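Side-chain contacts in protein synthesis inhibitor, putative (Thermotoga maritima, PDB 2B33), which belongs to the RutC (YjgF-like) family, probably has deaminase activity and binds calcium: residues G52-G57 / L123-E128; E61-V66 / N101-R106; Y29-V34 / K71-A76. All blocks are in the same frame, centred on the assembly; numbering follows the deposited sequence.

In the fold
Interaction 1 lies toward the surface and joins two loops, the one that leads into helix 59-76 and the one that leads into strand 129-136. Interactions 2 and 3 are buried and both use helix 59-76: its first half packs on helix 97-108, its last turns on strand 32-35 and the residue before it. They lie on opposite sides of the chain's centre, with centres about 18 Å apart. Interactions 1 and 2 are tied directly by the salt bridge from K62 NZ to E128 OE1. No direct hydrogen bond crosses any of the three contacts; interactions 2 and 3 rest on carbon contacts, interaction 1 on a mix of methyls, an arginine and a backbone oxygen, with a water added.

Interaction 1 of 3, residues G52-G57 / L123-E128; sequences GELVQG and LPRNVE. With EDO (1,2-ethanediol), chain C.
Two irregular loops meet here, closest in backbone at L54 and V127, whose CA atoms are 8.1 Å apart, so side chains must bridge the gap. L54 does most of it. Its CG lies anti to the carbonyl carbon (chi1 -68°), and the two methyls fork against the other loop. L54 CD2 meets V127 CG1 at 3.5 Å, with the two side chains crossing at about a right angle, and also approaches R125 CB at 4.0 Å. L54 CD1 rests 3.7 Å from the backbone R125 O. The arginine chain bends at chi2 and chi3, which carries its guanidinium along L54, NH2 coming near L54 CG, to G52. There G52 O lies at the guanidinium edge, in its plane, with R125 NH2 at 3.6 Å. A water donates to G52 O at 3.3 Å and weakly accepts from R125 NH1, which makes the polar link indirect. I47 touches both L54 and R125, while V127 leans on I45. G52 follows D48 and E50, ligands of the calcium seen in this protein though absent from this chain. Thus the loop that carries these calcium ligands packs on the loop before strand 129-136, in the YjgF-like fold.

Interaction 2 of 3, residues E61-V66 / N101-R106; sequences EKTERV and NEVYSR. With EDO (1,2-ethanediol), chain D.
T63 and V103 are turned so that a methyl of each faces the other helix: T63 CG2 is anti to its backbone nitrogen, and V103 CG1 takes the same position on its own residue (chi1 180°). The two side chains slide past each other in opposite directions. T63 CG2 lies 3.9 Å from V103 CB, while V103 CG1 reaches the backbone beyond it, 3.9 Å from E64 N. That leaves T63 OG1 on another branch, where it bonds to I59 O one turn back in its own helix. V100 also touches T63, and E60 touches V103, extending the seam along helix 59-76 and helix 97-108. At the outer margin E64 runs extended away from the seam, and an ethanediol spans to R106. The ethanediol O1 donates to E64 OE2 at 2.7 Å. R106 NH1 donates to the ethanediol O2 at 3.3 Å, a bent bond with an N-H...O angle of 138°. The ethanediol C2 sits 3.9 Å from V103 CG1. Within its own helix R106 has a long ion pair to E102. The chemistry is thus split: methyl groups hold the buried side of the helix pair, while on the exposed side no direct bond joins E64 and R106 in this model; a diol probably from the crystallisation liquor bridges them, which says little about the protein in solution.

Interaction 3 of 3, residues Y29-V34 / K71-A76; sequences YSQAVV and KAILEA
I73 reaches from helix 59-76 toward Q31 and A32, and its branches divide the work. Its CB forks into CG1 and CG2. I73 CG2, anti to the backbone nitrogen, presses on A32 CB at 3.4 Å, closer than usual van der Waals contact, and passes 4.1 Å from Q31 O. The other branch takes the neighbouring residue: I73 CG1 comes within 4.0 Å of Q31 CB, and at the tip I73 CD1 lies 3.9 Å from that same carbon. One isoleucine therefore covers both residues at the point where the loop becomes strand 32-35. The backbones are closest at the same place, with 6.9 Å between the CA atoms of Q31 and I73. A22 touches both Q31 and I73, and Q44 of strand 38-44 also meets I73. Beyond CG the glutamine chain is extended and carries its amide off to other partners, OE1 accepting from T19 N and NE2 donating to P23 O. Just before the strand, S30 OG bonds to R112 O of the second subunit. Across the helix-strand interface itself the contact is carbon on carbon, so its hold comes from close fit and burial, while the one polar side chain involved spends its amide on T19 and P23.

Interaction 1 of 3, residues G52-G57 / L123-E128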
loop_
_atom_site.group_PDB
_atom_site.type_symbol
_atom_site.label_atom_id
_atom_site.label_comp_id
_atom_site.label_asym_id
_atom_site.label_seq_id
_atom_site.Cartn_x
_atom_site.Cartn_y
_atom_site.Cartn_z
ATOM N N GLY A 52 14.494 -4.211 -22.229
ATOM C CA GLY A 52 13.536 -5.080 -21.545
ATOM C C GLY A 52 14.143 -6.117 -20.605
ATOM O O GLY A 52 13.419 -6.959 -20.082
ATOM N N GLU A 53 15.450 -6.031 -20.355
ATOM C CA GLU A 53 16.155 -6.995 -19.516
ATOM C C GLU A 53 16.378 -6.499 -18.101
ATOM O O GLU A 53 16.422 -5.294 -17.833
ATOM C CB GLU A 53 17.482 -7.416 -20.143
ATOM C CG GLU A 53 17.321 -8.398 -21.288
ATOM C CD GLU A 53 18.639 -8.969 -21.729
ATOM O OE1 GLU A 53 19.611 -8.190 -21.863
ATOM O OE2 GLU A 53 18.700 -10.198 -21.952
ATOM N N LEU A 54 16.518 -7.470 -17.209
ATOM C CA LEU A 54 16.725 -7.222 -15.799
ATOM C C LEU A 54 18.140 -6.759 -15.554
ATOM O O LEU A 54 19.087 -7.388 -16.041
ATOM C CB LEU A 54 16.496 -8.508 -14.989
ATOM C CG LEU A 54 15.071 -9.054 -14.916
ATOM C CD1 LEU A 54 15.072 -10.426 -14.298
ATOM C CD2 LEU A 54 14.180 -8.101 -14.118
ATOM N N VAL A 55 18.287 -5.671 -14.805
ATOM C CA VAL A 55 19.606 -5.189 -14.429
ATOM C C VAL A 55 20.176 -6.249 -13.494
ATOM O O VAL A 55 19.509 -6.651 -12.545
ATOM C CB VAL A 55 19.554 -3.796 -13.758
ATOM C CG1 VAL A 55 20.888 -3.440 -13.100
ATOM C CG2 VAL A 55 19.170 -2.746 -14.788
ATOM N N GLN A 56 21.386 -6.716 -13.803
ATOM C CA GLN A 56 22.055 -7.754 -13.029
ATOM C C GLN A 56 23.387 -7.143 -12.574
ATOM O O GLN A 56 24.239 -6.816 -13.399
ATOM C CB GLN A 56 22.247 -9.026 -13.876
ATOM C CG GLN A 56 22.411 -10.291 -13.029
ATOM C CD GLN A 56 22.608 -11.570 -13.839
ATOM O OE1 GLN A 56 23.191 -11.553 -14.931
ATOM N NE2 GLN A 56 22.148 -12.699 -13.288
ATOM N N GLY A 57 23.545 -6.979 -11.262
ATOM C CA GLY A 57 24.726 -6.346 -10.670
ATOM C C GLY A 57 24.485 -6.040 -9.199
ATOM O O GLY A 57 23.882 -6.845 -8.498
ATOM N N LEU A 123 9.210 -11.304 -5.588
ATOM C CA LEU A 123 8.792 -10.187 -6.435
ATOM C C LEU A 123 8.695 -10.632 -7.904
ATOM O O LEU A 123 9.167 -11.720 -8.245
ATOM C CB LEU A 123 9.786 -9.021 -6.271
ATOM C CG LEU A 123 9.793 -8.264 -4.930
ATOM C CD1 LEU A 123 11.003 -7.350 -4.804
ATOM C CD2 LEU A 123 8.506 -7.456 -4.730
ATOM N N PRO A 124 8.032 -9.829 -8.768
ATOM C CA PRO A 124 7.939 -10.190 -10.189
ATOM C C PRO A 124 9.308 -10.416 -10.840
ATOM O O PRO A 124 10.268 -9.735 -10.485
ATOM C CB PRO A 124 7.252 -8.966 -10.810
ATOM C CG PRO A 124 6.444 -8.417 -9.711
ATOM C CD PRO A 124 7.300 -8.581 -8.498
ATOM N N ARG A 125 9.393 -11.399 -11.741
ATOM C CA ARG A 125 10.637 -11.742 -12.445
ATOM C C ARG A 125 11.760 -12.142 -11.467
ATOM O O ARG A 125 12.931 -12.131 -11.835
ATOM C CB ARG A 125 11.120 -10.559 -13.314
ATOM C CG ARG A 125 10.115 -10.008 -14.327
ATOM C CD ARG A 125 10.026 -10.871 -15.566
ATOM N NE ARG A 125 11.213 -10.732 -16.416
ATOM C CZ ARG A 125 11.420 -9.761 -17.312
ATOM N NH1 ARG A 125 10.526 -8.790 -17.512
ATOM N NH2 ARG A 125 12.549 -9.754 -18.021
ATOM N N ASN A 126 11.392 -12.524 -10.239
ATOM C CA ASN A 126 12.335 -12.843 -9.151
ATOM C C ASN A 126 13.338 -11.711 -8.807
ATOM O O ASN A 126 14.468 -11.974 -8.398
ATOM C CB ASN A 126 13.045 -14.200 -9.376
ATOM C CG ASN A 126 12.169 -15.397 -9.027
ATOM O OD1 ASN A 126 11.586 -15.468 -7.944
ATOM N ND2 ASN A 126 12.122 -16.369 -9.922
ATOM N N VAL A 127 12.906 -10.455 -8.941
ATOM C CA VAL A 127 13.752 -9.312 -8.596
ATOM C C VAL A 127 13.845 -9.160 -7.070
ATOM O O VAL A 127 13.100 -9.797 -6.324
ATOM C CB VAL A 127 13.279 -7.965 -9.235
ATOM C CG1 VAL A 127 13.221 -8.092 -10.750
ATOM C CG2 VAL A 127 11.951 -7.468 -8.644
ATOM N N GLU A 128 14.758 -8.301 -6.627
ATOM C CA GLU A 128 15.025 -8.057 -5.207
ATOM C C GLU A 128 14.579 -6.682 -4.699
ATOM O O GLU A 128 14.648 -6.410 -3.500
ATOM C CB GLU A 128 16.522 -8.248 -4.986
ATOM C CG GLU A 128 16.921 -9.716 -5.171
ATOM C CD GLU A 128 18.133 -9.932 -6.039
ATOM O OE1 GLU A 128 18.371 -9.113 -6.942
ATOM O OE2 GLU A 128 18.815 -10.969 -5.853
HETATM C C1 EDO C . 26.244 -4.884 -15.150
HETATM O O1 EDO C . 26.492 -6.290 -15.030
HETATM C C2 EDO C . 27.201 -4.272 -16.172
HETATM O O2 EDO C . 27.089 -2.840 -16.174
HETATM O O HOH W 1 10.336 -7.744 -20.837
#

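Interaction 2 of 3, residues E61-V66 / N101-R106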
loop_
_atom_site.group_PDB
_atom_site.type_symbol
_atom_site.label_atom_id
_atom_site.label_comp_id
_atom_site.label_asym_id
_atom_site.label_seq_id
_atom_site.Cartn_x
_atom_site.Cartn_y
_atom_site.Cartn_z
ATOM N N GLU A 61 22.798 -0.441 -8.196
ATOM C CA GLU A 61 22.487 -0.398 -9.626
ATOM C C GLU A 61 21.031 -0.772 -9.907
ATOM O O GLU A 61 20.410 -0.200 -10.797
ATOM C CB GLU A 61 23.445 -1.319 -10.397
ATOM C CG GLU A 61 24.887 -0.815 -10.388
ATOM C CD GLU A 61 25.882 -1.758 -11.039
ATOM O OE1 GLU A 61 25.528 -2.923 -11.313
ATOM O OE2 GLU A 61 27.037 -1.322 -11.273
ATOM N N LYS A 62 20.497 -1.735 -9.158
ATOM C CA LYS A 62 19.095 -2.137 -9.306
ATOM C C LYS A 62 18.143 -1.053 -8.779
ATOM O O LYS A 62 17.132 -0.764 -9.409
ATOM C CB LYS A 62 18.840 -3.487 -8.639
ATOM C CG LYS A 62 19.571 -4.634 -9.344
ATOM C CD LYS A 62 19.524 -5.919 -8.568
ATOM C CE LYS A 62 20.446 -6.953 -9.193
ATOM N NZ LYS A 62 20.620 -8.151 -8.354
ATOM N N THR A 63 18.488 -0.444 -7.644
ATOM C CA THR A 63 17.703 0.647 -7.054
ATOM C C THR A 63 17.725 1.886 -7.954
ATOM O O THR A 63 16.734 2.623 -8.041
ATOM C CB THR A 63 18.256 1.049 -5.667
ATOM O OG1 THR A 63 18.321 -0.101 -4.829
ATOM C CG2 THR A 63 17.380 2.112 -4.990
ATOM N N GLU A 64 18.862 2.126 -8.594
ATOM C CA GLU A 64 19.007 3.243 -9.521
ATOM C C GLU A 64 18.031 3.119 -10.686
ATOM O O GLU A 64 17.416 4.097 -11.088
ATOM C CB GLU A 64 20.434 3.280 -10.075
ATOM C CG GLU A 64 20.726 4.454 -11.012
ATOM C CD GLU A 64 22.125 4.416 -11.595
ATOM O OE1 GLU A 64 22.722 3.318 -11.708
ATOM O OE2 GLU A 64 22.621 5.490 -11.972
ATOM N N ARG A 65 17.939 1.910 -11.234
ATOM C CA ARG A 65 17.048 1.598 -12.354
ATOM C C ARG A 65 15.585 1.761 -11.948
ATOM O O ARG A 65 14.812 2.393 -12.664
ATOM C CB ARG A 65 17.314 0.166 -12.835
ATOM C CG ARG A 65 16.601 -0.272 -14.104
ATOM C CD ARG A 65 17.041 0.530 -15.329
ATOM N NE ARG A 65 16.308 1.786 -15.500
ATOM C CZ ARG A 65 16.583 2.728 -16.405
ATOM N NH1 ARG A 65 17.610 2.605 -17.241
ATOM N NH2 ARG A 65 15.827 3.822 -16.468
ATOM N N VAL A 66 15.221 1.202 -10.795
ATOM C CA VAL A 66 13.862 1.334 -10.247
ATOM C C VAL A 66 13.463 2.812 -10.077
ATOM O O VAL A 66 12.374 3.217 -10.487
ATOM C CB VAL A 66 13.713 0.624 -8.871
ATOM C CG1 VAL A 66 12.382 0.960 -8.222
ATOM C CG2 VAL A 66 13.830 -0.889 -9.012
ATOM N N ASN A 101 18.778 2.822 0.776
ATOM C CA ASN A 101 18.610 4.177 1.301
ATOM C C ASN A 101 19.638 5.155 0.747
ATOM O O ASN A 101 19.322 6.322 0.521
ATOM C CB ASN A 101 18.690 4.205 2.836
ATOM C CG ASN A 101 17.456 3.627 3.514
ATOM O OD1 ASN A 101 16.581 3.049 2.877
ATOM N ND2 ASN A 101 17.391 3.784 4.825
ATOM N N GLU A 102 20.861 4.666 0.546
ATOM C CA GLU A 102 21.973 5.461 0.016
ATOM C C GLU A 102 21.626 6.007 -1.371
ATOM O O GLU A 102 21.769 7.197 -1.627
ATOM C CB GLU A 102 23.228 4.574 -0.027
ATOM C CG GLU A 102 24.542 5.237 -0.389
ATOM C CD GLU A 102 25.732 4.280 -0.252
ATOM O OE1 GLU A 102 25.529 3.052 -0.101
ATOM O OE2 GLU A 102 26.884 4.756 -0.296
ATOM N N VAL A 103 21.143 5.131 -2.248
ATOM C CA VAL A 103 20.728 5.520 -3.602
ATOM C C VAL A 103 19.413 6.326 -3.557
ATOM O O VAL A 103 19.259 7.305 -4.278
ATOM C CB VAL A 103 20.560 4.282 -4.537
ATOM C CG1 VAL A 103 20.124 4.716 -5.934
ATOM C CG2 VAL A 103 21.861 3.463 -4.607
ATOM N N TYR A 104 18.482 5.896 -2.708
ATOM C CA TYR A 104 17.184 6.547 -2.517
ATOM C C TYR A 104 17.347 8.023 -2.134
ATOM O O TYR A 104 16.649 8.881 -2.669
ATOM C CB TYR A 104 16.406 5.791 -1.434
ATOM C CG TYR A 104 14.973 6.201 -1.218
ATOM C CD1 TYR A 104 14.657 7.280 -0.410
ATOM C CD2 TYR A 104 13.928 5.470 -1.771
ATOM C CE1 TYR A 104 13.348 7.653 -0.186
ATOM C CE2 TYR A 104 12.612 5.831 -1.544
ATOM C CZ TYR A 104 12.328 6.927 -0.748
ATOM O OH TYR A 104 11.027 7.315 -0.512
ATOM N N SER A 105 18.278 8.299 -1.216
ATOM C CA SER A 105 18.587 9.663 -0.759
ATOM C C SER A 105 19.006 10.619 -1.870
ATOM O O SER A 105 18.808 11.827 -1.753
ATOM C CB SER A 105 19.735 9.651 0.258
ATOM O OG SER A 105 19.408 8.916 1.411
ATOM N N ARG A 106 19.619 10.083 -2.923
ATOM C CA ARG A 106 20.036 10.890 -4.073
ATOM C C ARG A 106 18.852 11.365 -4.925
ATOM O O ARG A 106 19.006 12.283 -5.719
ATOM C CB ARG A 106 21.069 10.127 -4.915
ATOM C CG ARG A 106 22.406 10.004 -4.188
ATOM C CD ARG A 106 23.210 8.770 -4.564
ATOM N NE ARG A 106 24.401 8.672 -3.711
ATOM C CZ ARG A 106 25.162 7.585 -3.533
ATOM N NH1 ARG A 106 24.881 6.417 -4.125
ATOM N NH2 ARG A 106 26.215 7.660 -2.721
HETATM C C1 EDO D . 23.021 7.794 -9.152
HETATM O O1 EDO D . 22.097 7.486 -10.202
HETATM C C2 EDO D . 22.502 7.224 -7.831
HETATM O O2 EDO D . 23.566 6.589 -7.106
#

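Interaction 3 of 3, residues Y29-V34 / K71-A76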
loop_
_atom_site.group_PDB
_atom_site.type_symbol
_atom_site.label_atom_id
_atom_site.label_comp_id
_atom_site.label_asym_id
_atom_site.label_seq_id
_atom_site.Cartn_x
_atom_site.Cartn_y
_atom_site.Cartn_z
ATOM N N TYR A 29 -2.676 -3.364 -16.782
ATOM C CA TYR A 29 -2.379 -2.261 -15.868
ATOM C C TYR A 29 -1.616 -1.169 -16.624
ATOM O O TYR A 29 -1.158 -1.390 -17.750
ATOM C CB TYR A 29 -1.586 -2.749 -14.649
ATOM C CG TYR A 29 -0.139 -3.105 -14.915
ATOM C CD1 TYR A 29 0.207 -4.317 -15.500
ATOM C CD2 TYR A 29 0.885 -2.238 -14.551
ATOM C CE1 TYR A 29 1.534 -4.642 -15.736
ATOM C CE2 TYR A 29 2.209 -2.552 -14.778
ATOM C CZ TYR A 29 2.530 -3.755 -15.369
ATOM O OH TYR A 29 3.852 -4.069 -15.599
ATOM N N SER A 30 -1.521 0.007 -16.007
ATOM C CA SER A 30 -0.827 1.164 -16.572
ATOM C C SER A 30 0.367 1.499 -15.691
ATOM O O SER A 30 0.382 1.139 -14.520
ATOM C CB SER A 30 -1.773 2.369 -16.629
ATOM O OG SER A 30 -2.921 2.094 -17.410
ATOM N N GLN A 31 1.363 2.181 -16.260
ATOM C CA GLN A 31 2.551 2.615 -15.507
ATOM C C GLN A 31 2.118 3.537 -14.364
ATOM O O GLN A 31 2.643 3.447 -13.252
ATOM C CB GLN A 31 3.553 3.333 -16.413
ATOM C CG GLN A 31 4.216 2.441 -17.457
ATOM C CD GLN A 31 4.992 3.220 -18.499
ATOM O OE1 GLN A 31 4.637 4.347 -18.840
ATOM N NE2 GLN A 31 6.041 2.608 -19.036
ATOM N N ALA A 32 1.170 4.427 -14.658
ATOM C CA ALA A 32 0.581 5.286 -13.646
ATOM C C ALA A 32 -0.788 5.757 -14.099
ATOM O O ALA A 32 -1.149 5.592 -15.260
ATOM C CB ALA A 32 1.483 6.458 -13.348
ATOM N N VAL A 33 -1.552 6.305 -13.159
ATOM C CA VAL A 33 -2.873 6.866 -13.424
ATOM C C VAL A 33 -2.941 8.217 -12.732
ATOM O O VAL A 33 -2.695 8.312 -11.534
ATOM C CB VAL A 33 -4.012 5.977 -12.873
ATOM C CG1 VAL A 33 -5.397 6.594 -13.162
ATOM C CG2 VAL A 33 -3.939 4.586 -13.465
ATOM N N VAL A 34 -3.275 9.254 -13.495
ATOM C CA VAL A 34 -3.396 10.601 -12.971
ATOM C C VAL A 34 -4.879 10.943 -12.862
ATOM O O VAL A 34 -5.613 10.857 -13.845
ATOM C CB VAL A 34 -2.676 11.626 -13.884
ATOM C CG1 VAL A 34 -2.917 13.080 -13.415
ATOM C CG2 VAL A 34 -1.188 11.324 -13.937
ATOM N N LYS A 71 10.974 7.915 -11.792
ATOM C CA LYS A 71 11.185 9.314 -12.191
ATOM C C LYS A 71 10.674 9.631 -13.603
ATOM O O LYS A 71 10.085 10.688 -13.837
ATOM C CB LYS A 71 12.676 9.656 -12.086
ATOM C CG LYS A 71 13.025 11.117 -12.345
ATOM C CD LYS A 71 14.501 11.358 -12.132
ATOM C CE LYS A 71 14.848 12.810 -12.373
ATOM N NZ LYS A 71 16.298 13.061 -12.174
ATOM N N ALA A 72 10.934 8.722 -14.537
ATOM C CA ALA A 72 10.476 8.857 -15.914
ATOM C C ALA A 72 8.951 8.886 -15.992
ATOM O O ALA A 72 8.394 9.662 -16.755
ATOM C CB ALA A 72 11.007 7.718 -16.747
ATOM N N ILE A 73 8.285 8.048 -15.195
ATOM C CA ILE A 73 6.815 7.975 -15.170
ATOM C C ILE A 73 6.222 9.262 -14.603
ATOM O O ILE A 73 5.285 9.814 -15.175
ATOM C CB ILE A 73 6.319 6.739 -14.381
ATOM C CG1 ILE A 73 6.726 5.465 -15.122
ATOM C CG2 ILE A 73 4.787 6.747 -14.238
ATOM C CD1 ILE A 73 6.682 4.204 -14.295
ATOM N N LEU A 74 6.761 9.720 -13.478
ATOM C CA LEU A 74 6.336 10.987 -12.882
ATOM C C LEU A 74 6.437 12.097 -13.916
ATOM O O LEU A 74 5.450 12.772 -14.196
ATOM C CB LEU A 74 7.206 11.336 -11.671
ATOM C CG LEU A 74 7.016 10.458 -10.428
ATOM C CD1 LEU A 74 8.233 10.500 -9.523
ATOM C CD2 LEU A 74 5.753 10.855 -9.661
ATOM N N GLU A 75 7.624 12.248 -14.501
ATOM C CA GLU A 75 7.892 13.299 -15.500
ATOM C C GLU A 75 7.090 13.196 -16.806
ATOM O O GLU A 75 6.855 14.208 -17.456
ATOM C CB GLU A 75 9.397 13.388 -15.783
ATOM C CG GLU A 75 10.195 13.901 -14.578
ATOM C CD GLU A 75 11.703 13.910 -14.795
ATOM O OE1 GLU A 75 12.198 13.286 -15.758
ATOM O OE2 GLU A 75 12.402 14.536 -13.973
ATOM N N ALA A 76 6.681 11.985 -17.181
ATOM C CA ALA A 76 5.864 11.774 -18.379
ATOM C C ALA A 76 4.426 12.284 -18.192
ATOM O O ALA A 76 3.763 12.619 -19.172
ATOM C CB ALA A 76 5.848 10.309 -18.743
#